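Local coordinates for protein glycerol trinitrate reductase (Agrobacterium tumefaciens, PDB 5EPD) that probably uses bound FMN to reduce glycerol trinitrate, as an Old Yellow Enzyme family oxidoreductase with a TIM-barrel fold, at residues Gly102-Thr107 / Ser185-Phe190; Gly115-Gln120 / Gly189-Glu194. All coordinates share one frame; numbering follows the deposited sequence.

Contact 1: Gly102-Thr107 / Ser185-Phe190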
loop_
_atom_site.group_PDB
_atom_site.type_symbol
_atom_site.label_atom_id
_atom_site.label_comp_id
_atom_site.label_asym_id
_atom_site.label_seq_id
_atom_site.Cartn_x
_atom_site.Cartn_y
_atom_site.Cartn_z
ATOM N N GLY A 102 11.446 -3.621 -15.439
ATOM C CA GLY A 102 10.244 -2.820 -15.702
ATOM C C GLY A 102 10.063 -1.632 -14.733
ATOM O O GLY A 102 9.698 -0.511 -15.148
ATOM N N TRP A 103 10.319 -1.873 -13.446
ATOM C CA TRP A 103 10.171 -0.835 -12.426
ATOM C C TRP A 103 11.214 0.267 -12.530
ATOM O O TRP A 103 10.966 1.397 -12.064
ATOM C CB TRP A 103 10.250 -1.426 -11.010
ATOM C CG TRP A 103 9.009 -2.108 -10.571
ATOM C CD1 TRP A 103 8.847 -3.439 -10.314
ATOM C CD2 TRP A 103 7.742 -1.490 -10.322
ATOM N NE1 TRP A 103 7.554 -3.689 -9.918
ATOM C CE2 TRP A 103 6.852 -2.512 -9.919
ATOM C CE3 TRP A 103 7.273 -0.170 -10.395
ATOM C CZ2 TRP A 103 5.517 -2.260 -9.596
ATOM C CZ3 TRP A 103 5.940 0.079 -10.076
ATOM C CH2 TRP A 103 5.080 -0.969 -9.680
ATOM N N LYS A 104 12.384 -0.059 -13.086
ATOM C CA LYS A 104 13.468 0.933 -13.205
ATOM C C LYS A 104 13.053 2.076 -14.102
ATOM O O LYS A 104 13.332 3.234 -13.811
ATOM C CB LYS A 104 14.752 0.313 -13.739
ATOM C CG LYS A 104 15.583 -0.403 -12.698
ATOM C CD LYS A 104 16.690 -1.170 -13.393
ATOM C CE LYS A 104 17.704 -1.723 -12.418
ATOM N NZ LYS A 104 18.486 -2.808 -13.070
ATOM N N LYS A 105 12.374 1.740 -15.188
ATOM C CA LYS A 105 11.866 2.745 -16.084
ATOM C C LYS A 105 10.867 3.678 -15.380
ATOM O O LYS A 105 10.824 4.880 -15.657
ATOM C CB LYS A 105 11.197 2.072 -17.262
ATOM C CG LYS A 105 12.106 1.169 -18.079
ATOM C CD LYS A 105 11.514 1.032 -19.478
ATOM C CE LYS A 105 12.367 0.193 -20.407
ATOM N NZ LYS A 105 12.036 -1.241 -20.218
ATOM N N VAL A 106 10.062 3.120 -14.476
ATOM C CA VAL A 106 9.037 3.887 -13.750
ATOM C C VAL A 106 9.681 4.788 -12.703
ATOM O O VAL A 106 9.354 5.962 -12.632
ATOM C CB VAL A 106 8.005 2.951 -13.078
ATOM C CG1 VAL A 106 6.961 3.745 -12.295
ATOM C CG2 VAL A 106 7.342 2.068 -14.130
ATOM N N THR A 107 10.599 4.250 -11.900
ATOM C CA THR A 107 11.358 5.069 -10.939
ATOM C C THR A 107 12.145 6.198 -11.644
ATOM O O THR A 107 12.195 7.327 -11.168
ATOM C CB THR A 107 12.300 4.202 -10.054
ATOM O OG1 THR A 107 13.174 3.422 -10.882
ATOM C CG2 THR A 107 11.467 3.258 -9.154
ATOM N N SER A 185 13.371 -3.708 -4.515
ATOM C CA SER A 185 12.776 -2.396 -4.679
ATOM C C SER A 185 13.861 -1.341 -4.730
ATOM O O SER A 185 13.738 -0.386 -5.491
ATOM C CB SER A 185 11.790 -2.087 -3.550
ATOM O OG SER A 185 10.732 -3.031 -3.532
ATOM N N ILE A 186 14.922 -1.520 -3.935
ATOM C CA ILE A 186 16.100 -0.643 -3.990
ATOM C C ILE A 186 16.886 -0.825 -5.280
ATOM O O ILE A 186 17.319 0.160 -5.854
ATOM C CB ILE A 186 17.066 -0.854 -2.811
ATOM C CG1 ILE A 186 16.350 -0.618 -1.469
ATOM C CG2 ILE A 186 18.264 0.075 -2.940
ATOM C CD1 ILE A 186 15.527 0.657 -1.382
ATOM N N GLU A 187 17.082 -2.067 -5.727
ATOM C CA GLU A 187 17.678 -2.308 -7.039
ATOM C C GLU A 187 16.903 -1.527 -8.105
ATOM O O GLU A 187 17.507 -0.897 -8.971
ATOM C CB GLU A 187 17.704 -3.802 -7.391
ATOM C CG GLU A 187 18.612 -4.152 -8.579
ATOM C CD GLU A 187 18.616 -5.643 -8.941
ATOM O OE1 GLU A 187 18.990 -5.980 -10.100
ATOM O OE2 GLU A 187 18.255 -6.484 -8.079
ATOM N N ALA A 188 15.570 -1.541 -8.014
ATOM C CA ALA A 188 14.701 -0.912 -9.023
ATOM C C ALA A 188 14.631 0.646 -8.971
ATOM O O ALA A 188 13.882 1.267 -9.739
ATOM C CB ALA A 188 13.309 -1.509 -8.929
ATOM N N GLY A 189 15.400 1.260 -8.067
ATOM C CA GLY A 189 15.483 2.711 -7.952
ATOM C C GLY A 189 14.419 3.350 -7.072
ATOM O O GLY A 189 14.218 4.558 -7.134
ATOM N N PHE A 190 13.723 2.565 -6.249
ATOM C CA PHE A 190 12.701 3.148 -5.378
ATOM C C PHE A 190 13.394 3.868 -4.248
ATOM O O PHE A 190 14.491 3.502 -3.861
ATOM C CB PHE A 190 11.740 2.093 -4.826
ATOM C CG PHE A 190 10.673 1.673 -5.802
ATOM C CD1 PHE A 190 9.480 2.368 -5.875
ATOM C CD2 PHE A 190 10.858 0.577 -6.632
ATOM C CE1 PHE A 190 8.493 1.979 -6.756
ATOM C CE2 PHE A 190 9.871 0.187 -7.519
ATOM C CZ PHE A 190 8.688 0.891 -7.582
#

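Contact 2: Gly115-Gln120 / Gly189-Glu194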
loop_
_atom_site.group_PDB
_atom_site.type_symbol
_atom_site.label_atom_id
_atom_site.label_comp_id
_atom_site.label_asym_id
_atom_site.label_seq_id
_atom_site.Cartn_x
_atom_site.Cartn_y
_atom_site.Cartn_z
ATOM N N GLY A 115 10.338 13.856 -8.673
ATOM C CA GLY A 115 9.422 13.203 -7.720
ATOM C C GLY A 115 10.025 12.162 -6.782
ATOM O O GLY A 115 11.222 11.848 -6.840
ATOM N N ARG A 116 9.186 11.633 -5.894
ATOM C CA ARG A 116 9.568 10.516 -5.009
ATOM C C ARG A 116 8.565 9.382 -5.140
ATOM O O ARG A 116 7.361 9.601 -5.357
ATOM C CB ARG A 116 9.642 10.960 -3.549
ATOM C CG ARG A 116 10.589 12.122 -3.349
ATOM C CD ARG A 116 12.016 11.610 -3.390
ATOM N NE ARG A 116 12.881 12.381 -4.273
ATOM C CZ ARG A 116 14.215 12.362 -4.230
ATOM N NH1 ARG A 116 14.867 11.620 -3.341
ATOM N NH2 ARG A 116 14.911 13.095 -5.095
ATOM N N ILE A 117 9.072 8.164 -5.032
ATOM C CA ILE A 117 8.238 6.975 -5.179
ATOM C C ILE A 117 8.759 5.831 -4.329
ATOM O O ILE A 117 9.942 5.459 -4.371
ATOM C CB ILE A 117 8.048 6.541 -6.658
ATOM C CG1 ILE A 117 6.936 5.488 -6.753
ATOM C CG2 ILE A 117 9.363 6.057 -7.275
ATOM C CD1 ILE A 117 6.640 5.083 -8.183
ATOM N N VAL A 118 7.826 5.303 -3.556
ATOM C CA VAL A 118 8.027 4.202 -2.663
ATOM C C VAL A 118 7.174 3.033 -3.192
ATOM O O VAL A 118 6.048 3.241 -3.672
ATOM C CB VAL A 118 7.613 4.686 -1.266
ATOM C CG1 VAL A 118 7.185 3.548 -0.363
ATOM C CG2 VAL A 118 8.771 5.459 -0.659
ATOM N N LEU A 119 7.715 1.816 -3.136
ATOM C CA LEU A 119 6.964 0.604 -3.535
ATOM C C LEU A 119 6.226 -0.049 -2.343
ATOM O O LEU A 119 6.813 -0.346 -1.292
ATOM C CB LEU A 119 7.896 -0.392 -4.242
ATOM C CG LEU A 119 7.309 -1.708 -4.763
ATOM C CD1 LEU A 119 8.091 -2.285 -5.932
ATOM C CD2 LEU A 119 7.284 -2.753 -3.668
ATOM N N GLN A 120 4.929 -0.288 -2.511
ATOM C CA GLN A 120 4.159 -0.984 -1.468
ATOM C C GLN A 120 4.205 -2.499 -1.645
ATOM O O GLN A 120 3.610 -3.045 -2.572
ATOM C CB GLN A 120 2.693 -0.517 -1.400
ATOM C CG GLN A 120 1.961 -1.029 -0.160
ATOM C CD GLN A 120 0.473 -0.778 -0.176
ATOM O OE1 GLN A 120 -0.197 -1.115 -1.135
ATOM N NE2 GLN A 120 -0.052 -0.235 0.888
ATOM N N GLY A 189 15.400 1.260 -8.067
ATOM C CA GLY A 189 15.483 2.711 -7.952
ATOM C C GLY A 189 14.419 3.350 -7.072
ATOM O O GLY A 189 14.218 4.558 -7.134
ATOM N N PHE A 190 13.723 2.565 -6.249
ATOM C CA PHE A 190 12.701 3.148 -5.378
ATOM C C PHE A 190 13.394 3.868 -4.248
ATOM O O PHE A 190 14.491 3.502 -3.861
ATOM C CB PHE A 190 11.740 2.093 -4.826
ATOM C CG PHE A 190 10.673 1.673 -5.802
ATOM C CD1 PHE A 190 9.480 2.368 -5.875
ATOM C CD2 PHE A 190 10.858 0.577 -6.632
ATOM C CE1 PHE A 190 8.493 1.979 -6.756
ATOM C CE2 PHE A 190 9.871 0.187 -7.519
ATOM C CZ PHE A 190 8.688 0.891 -7.582
ATOM N N ASP A 191 12.730 4.892 -3.734
ATOM C CA ASP A 191 13.239 5.696 -2.622
ATOM C C ASP A 191 12.955 5.046 -1.258
ATOM O O ASP A 191 13.383 5.553 -0.231
ATOM C CB ASP A 191 12.628 7.102 -2.703
ATOM C CG ASP A 191 12.867 7.749 -4.057
ATOM O OD1 ASP A 191 14.050 7.880 -4.415
ATOM O OD2 ASP A 191 11.901 8.070 -4.800
ATOM N N GLY A 192 12.229 3.930 -1.274
ATOM C CA GLY A 192 11.942 3.138 -0.082
ATOM C C GLY A 192 10.754 2.218 -0.366
ATOM O O GLY A 192 10.291 2.130 -1.509
ATOM N N VAL A 193 10.260 1.558 0.679
ATOM C CA VAL A 193 9.087 0.688 0.577
ATOM C C VAL A 193 8.055 0.947 1.661
ATOM O O VAL A 193 8.349 1.545 2.714
ATOM C CB VAL A 193 9.456 -0.799 0.679
ATOM C CG1 VAL A 193 10.429 -1.177 -0.434
ATOM C CG2 VAL A 193 10.030 -1.110 2.062
ATOM N N GLU A 194 6.847 0.461 1.394
ATOM C CA GLU A 194 5.757 0.508 2.352
ATOM C C GLU A 194 5.175 -0.907 2.501
ATOM O O GLU A 194 4.573 -1.440 1.599
ATOM C CB GLU A 194 4.672 1.477 1.895
ATOM C CG GLU A 194 3.558 1.558 2.910
ATOM C CD GLU A 194 2.458 2.493 2.522
ATOM O OE1 GLU A 194 1.368 1.983 2.164
ATOM O OE2 GLU A 194 2.684 3.721 2.595
#

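Contact 1: Gly102-Thr107 / Ser185-Phe190
T107 and W103, one turn apart on helix 97-112, clasp F190 just beyond the end of helix 171-187, where two neighbouring outer helices of the TIM barrel meet. The CG2 methyl of T107 sits over the centre of one face of the F190 ring, a CH-pi contact with CG2 3.6 Å from the ring centroid and only 7° off the normal. W103 meets the same phenyl ring at its rim. The edge of F190 is directed at the indole in an offset edge-to-face pair with planes 61° apart, and F190 CZ comes within a snug 3.3 Å of W103 CE3. Alongside the rings, W103 CB rests on A188 CB at 3.7 Å.

The polar counterpart is the hydroxyl of T107. With chi1 at 56°, OG1 is turned back over its own helix and lies between two carbonyl oxygens, 2.9 Å from K104 O and a very short 2.5 Å from A188 O across the interface. K104 adds a CA-H...O contact to the same A188 oxygen, and its extended chain passes CE alongside E187 O. The charged ends of K104 and E187 stay beyond salt-bridge range; E187 OE1 accepts a hydrogen bond from Q97.

Farther out, the helix terminus itself sets these groups in place. It closes in a Schellman motif at G189, whose positive phi redirects the chain; A188 O, just before the turn, faces helix 97-112 and F190 follows at once. W103 NE1 is hydrogen-bonded to G93 O, outside these helices. The turn is locked by two backbone bonds, G189 N to I186 O at 3.1 Å and F190 N to S185 O at 3.0 Å.

Contact 2: Gly115-Gln120 / Gly189-Glu194
R116 and D191 begin the pairing of two adjacent parallel barrel strands, before regular sheet is established. Their charges attract over a long 4.0 Å between R116 NH1 and D191 OD1; the oxygen lies well out of the guanidinium plane, an attraction of charges without a directed hydrogen bond. At I117 the grip is much firmer, because the backbone is held at both ends by one residue. I117 N donates to D191 OD2 at 2.8 Å, and that oxygen receives it on its anti lone pair while also bonding to H111; I117 O receives D191 N at 2.9 Å. The aspartate side chain thus stands in for a strand carbonyl.

V118 brings its CG1 against the backbone of V193, 3.4 Å from V193 C, while its CA-H leans on G192 O. L119 then enters true parallel pairing with V193: L119 N bonds to G192 O, and L119 O accepts E194 N at 2.8 Å from above the carbonyl plane. Its CB lies over the centre of the F190 ring, and with CG anti to the backbone N (chi1 -179°) the chain carries CD1 to 3.4 Å from F190 CE2. Q120 turns to the sheet face it shares with E194; NE2 reaches E194 OE1 in a weak bond at 129°, while E194 OE2 is held by Y281 and H283.

Strand 73-80 flanks strand 117-122 on its other edge, strand 245-249 follows strand 193-196, and helix 97-112 packs T107 and V110 on I117 from outside the barrel.

How the contacts relate
F190 joins the two contacts, whose centres lie about 8 Å apart. Its ring meets helix 97-112 in contact 1 and strand 117-122 in contact 2, so the phenyl lies between barrel wall and outer helices, with T107 CG2 and L119 CB over opposite faces. Smaller touches add to this layer: T107 CG2 lies 4.0 Å from I117 CG2, and S185 CB 3.5 Å from V193 CG1. Each helix is followed, after a short loop, by its strand, so the contacts join successive units of the (beta/alpha)8 barrel, helix to helix and strand to strand. Both strands run on toward the C-terminal mouth of the barrel, where FMN binds in Old Yellow Enzymes; this structure is FMN-free.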